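Local coordinates for thiazoline oxidase/subtilisin-like protease (Prochloron didemni, PDB 4H6X), which probably cleaves and macrocyclises precursor peptides in patellamide maturation, as a subtilisin-like protease of a transamidating family, at residues Ile33-Ile38 with Ala168-Cys173. Numbering follows the deposited sequence.
Sequences ITIVII and ANIIHC
Three backbone hydrogen bonds of 2.8 Å knit Val-36 and Ile-38 to the parallel strand 170-173: Val-36 N gives to Ile-170 O, His-172 N to Val-36 O, and Ile-38 N to His-172 O. With the strand axes 4.7 Å apart and inclined by 20°, the ladder pairs Ile-35 with Ile-170 and continues residue by residue to Ile-38 with Cys-173. At its start the pattern changes, for Thr-34 O accepts two amides, Asn-169 N at 2.8 Å and Ile-170 N at 3.2 Å, both in the carbonyl plane. This fork needs consecutive N-H groups turned the same way, which the helix-like backbone of Asn-169 (psi -34°) provides.

The carboxamide of Asn-169, its CG set beside its own backbone N (chi1 -70°), crosses the side chain of Ile-33 at about a right angle, with ND2 3.3 Å from Ile-33 CA. ND2 also lies 2.9 Å from Thr-34 N, but two donors make no hydrogen bond; it gives weakly to Gln-32 O and to a water shared with Thr-34 OG1, which also bonds Arg-133.

Packing follows on the face turned to helix 154-165. Val-36 CG2 lies 3.5 Å from Ala-168 CB, while Ile-38 extends CD1 to within 3.6 Å of Ile-171 CG2. Across the sheet, Ile-35, Ile-37 and His-172 meet helix 101-118.

Buried backbone bonds thus join two central strands of the subtilase sheet, while the side-chain hydrogen bonding that spans the pair, through one water, lies at the Thr-34/Asn-169 end; the ladder fixes strand 34-39 where it leads to Asp-39, probably the triad aspartate.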
ATOM      1  N   ILE A  33      -2.467   4.446  14.713  1.00 32.73           N
ATOM      2  CA  ILE A  33      -1.837   3.466  13.827  1.00 31.21           C
ATOM      3  C   ILE A  33      -1.065   4.245  12.764  1.00 29.86           C
ATOM      4  O   ILE A  33      -1.663   5.009  11.988  1.00 28.50           O
ATOM      5  CB  ILE A  33      -2.873   2.518  13.164  1.00 31.07           C
ATOM      6  CG1 ILE A  33      -3.689   1.754  14.228  1.00 32.05           C
ATOM      7  CG2 ILE A  33      -2.191   1.549  12.196  1.00 30.51           C
ATOM      8  CD1 ILE A  33      -2.847   1.013  15.245  1.00 31.42           C
ATOM      9  N   THR A  34       0.250   4.045  12.757  1.00 28.74           N
ATOM     10  CA  THR A  34       1.163   4.707  11.821  1.00 27.17           C
ATOM     11  C   THR A  34       1.632   3.752  10.737  1.00 25.97           C
ATOM     12  O   THR A  34       2.187   2.692  11.044  1.00 26.76           O
ATOM     13  CB  THR A  34       2.386   5.297  12.562  1.00 27.42           C
ATOM     14  OG1 THR A  34       1.927   6.305  13.467  1.00 27.17           O
ATOM     15  CG2 THR A  34       3.408   5.907  11.558  1.00 27.59           C
ATOM     16  N   ILE A  35       1.398   4.131   9.480  1.00 23.58           N
ATOM     17  CA  ILE A  35       1.882   3.375   8.327  1.00 22.41           C
ATOM     18  C   ILE A  35       3.018   4.183   7.713  1.00 22.34           C
ATOM     19  O   ILE A  35       2.840   5.353   7.395  1.00 21.27           O
ATOM     20  CB  ILE A  35       0.768   3.178   7.255  1.00 23.64           C
ATOM     21  CG1 ILE A  35      -0.463   2.459   7.852  1.00 22.98           C
ATOM     22  CG2 ILE A  35       1.310   2.435   6.031  1.00 22.55           C
ATOM     23  CD1 ILE A  35      -1.782   2.890   7.222  1.00 23.16           C
ATOM     24  N   VAL A  36       4.188   3.560   7.564  1.00 22.93           N
ATOM     25  CA  VAL A  36       5.305   4.218   6.881  1.00 22.53           C
ATOM     26  C   VAL A  36       5.431   3.592   5.506  1.00 22.31           C
ATOM     27  O   VAL A  36       5.577   2.372   5.375  1.00 21.44           O
ATOM     28  CB  VAL A  36       6.639   4.123   7.665  1.00 22.79           C
ATOM     29  CG1 VAL A  36       7.762   4.814   6.897  1.00 21.57           C
ATOM     30  CG2 VAL A  36       6.493   4.761   9.047  1.00 22.70           C
ATOM     31  N   ILE A  37       5.396   4.443   4.487  1.00 22.11           N
ATOM     32  CA  ILE A  37       5.431   3.996   3.106  1.00 21.83           C
ATOM     33  C   ILE A  37       6.795   4.300   2.505  1.00 22.73           C
ATOM     34  O   ILE A  37       7.174   5.476   2.327  1.00 22.92           O
ATOM     35  CB  ILE A  37       4.310   4.672   2.276  1.00 21.86           C
ATOM     36  CG1 ILE A  37       2.930   4.309   2.858  1.00 22.55           C
ATOM     37  CG2 ILE A  37       4.394   4.283   0.806  1.00 20.13           C
ATOM     38  CD1 ILE A  37       1.777   5.074   2.203  1.00 21.62           C
ATOM     39  N   ILE A  38       7.525   3.229   2.219  1.00 22.04           N
ATOM     40  CA  ILE A  38       8.823   3.311   1.575  1.00 22.47           C
ATOM     41  C   ILE A  38       8.603   3.171   0.074  1.00 23.66           C
ATOM     42  O   ILE A  38       8.379   2.062  -0.453  1.00 23.61           O
ATOM     43  CB  ILE A  38       9.810   2.258   2.147  1.00 21.52           C
ATOM     44  CG1 ILE A  38       9.983   2.480   3.664  1.00 21.04           C
ATOM     45  CG2 ILE A  38      11.135   2.287   1.383  1.00 21.66           C
ATOM     46  CD1 ILE A  38      10.821   1.417   4.375  1.00 21.10           C
ATOM     47  N   ALA A 168       6.445   3.424  13.202  1.00 25.23           N
ATOM     48  CA  ALA A 168       5.666   2.572  12.320  1.00 25.68           C
ATOM     49  C   ALA A 168       5.052   1.428  13.117  1.00 26.26           C
ATOM     50  O   ALA A 168       5.737   0.796  13.939  1.00 24.80           O
ATOM     51  CB  ALA A 168       6.534   1.995  11.210  1.00 25.12           C
ATOM     52  N   ASN A 169       3.761   1.211  12.874  1.00 24.86           N
ATOM     53  CA  ASN A 169       3.068  -0.026  13.192  1.00 24.94           C
ATOM     54  C   ASN A 169       3.126  -0.956  11.984  1.00 25.03           C
ATOM     55  O   ASN A 169       3.178  -2.186  12.126  1.00 24.81           O
ATOM     56  CB  ASN A 169       1.606   0.276  13.554  1.00 26.51           C
ATOM     57  CG  ASN A 169       1.479   0.995  14.894  1.00 27.12           C
ATOM     58  OD1 ASN A 169       1.796   0.432  15.941  1.00 31.10           O
ATOM     59  ND2 ASN A 169       1.060   2.244  14.862  1.00 25.89           N
ATOM     60  N   ILE A 170       3.092  -0.350  10.797  1.00 22.33           N
ATOM     61  CA  ILE A 170       3.175  -1.070   9.525  1.00 22.71           C
ATOM     62  C   ILE A 170       4.171  -0.326   8.652  1.00 22.06           C
ATOM     63  O   ILE A 170       4.122   0.895   8.569  1.00 22.76           O
ATOM     64  CB  ILE A 170       1.820  -1.129   8.793  1.00 21.20           C
ATOM     65  CG1 ILE A 170       0.731  -1.741   9.699  1.00 20.99           C
ATOM     66  CG2 ILE A 170       1.927  -1.911   7.472  1.00 20.52           C
ATOM     67  CD1 ILE A 170      -0.659  -1.762   9.058  1.00 20.87           C
ATOM     68  N   ILE A 171       5.070  -1.074   8.031  1.00 21.97           N
ATOM     69  CA  ILE A 171       5.979  -0.548   7.028  1.00 21.93           C
ATOM     70  C   ILE A 171       5.595  -1.187   5.693  1.00 22.96           C
ATOM     71  O   ILE A 171       5.660  -2.416   5.536  1.00 23.31           O
ATOM     72  CB  ILE A 171       7.457  -0.869   7.356  1.00 22.33           C
ATOM     73  CG1 ILE A 171       7.842  -0.310   8.736  1.00 22.90           C
ATOM     74  CG2 ILE A 171       8.371  -0.345   6.246  1.00 23.26           C
ATOM     75  CD1 ILE A 171       9.199  -0.771   9.284  1.00 24.31           C
ATOM     76  N   HIS A 172       5.166  -0.348   4.756  1.00 21.76           N
ATOM     77  CA  HIS A 172       4.858  -0.776   3.404  1.00 23.82           C
ATOM     78  C   HIS A 172       6.065  -0.560   2.483  1.00 25.32           C
ATOM     79  O   HIS A 172       6.465   0.594   2.246  1.00 25.36           O
ATOM     80  CB  HIS A 172       3.642  -0.001   2.879  1.00 23.93           C
ATOM     81  CG  HIS A 172       3.122  -0.514   1.574  1.00 24.12           C
ATOM     82  ND1 HIS A 172       3.626  -0.102   0.358  1.00 25.24           N
ATOM     83  CD2 HIS A 172       2.145  -1.404   1.294  1.00 24.40           C
ATOM     84  CE1 HIS A 172       2.986  -0.724  -0.617  1.00 23.97           C
ATOM     85  NE2 HIS A 172       2.090  -1.529  -0.073  1.00 26.94           N
ATOM     86  N   CYS A 173       6.644  -1.654   1.982  1.00 27.58           N
ATOM     87  CA  CYS A 173       7.803  -1.597   1.071  1.00 33.42           C
ATOM     88  C   CYS A 173       7.434  -2.021  -0.336  1.00 37.56           C
ATOM     89  O   CYS A 173       6.928  -3.126  -0.534  1.00 39.03           O
ATOM     90  CB  CYS A 173       8.950  -2.525   1.505  1.00 36.06           C
ATOM     91  SG  CYS A 173       9.277  -2.714   3.260  1.00 41.25           S
TER
HETATM   92  O   HOH W   1       1.991   4.659  15.860  1.00 56.46           O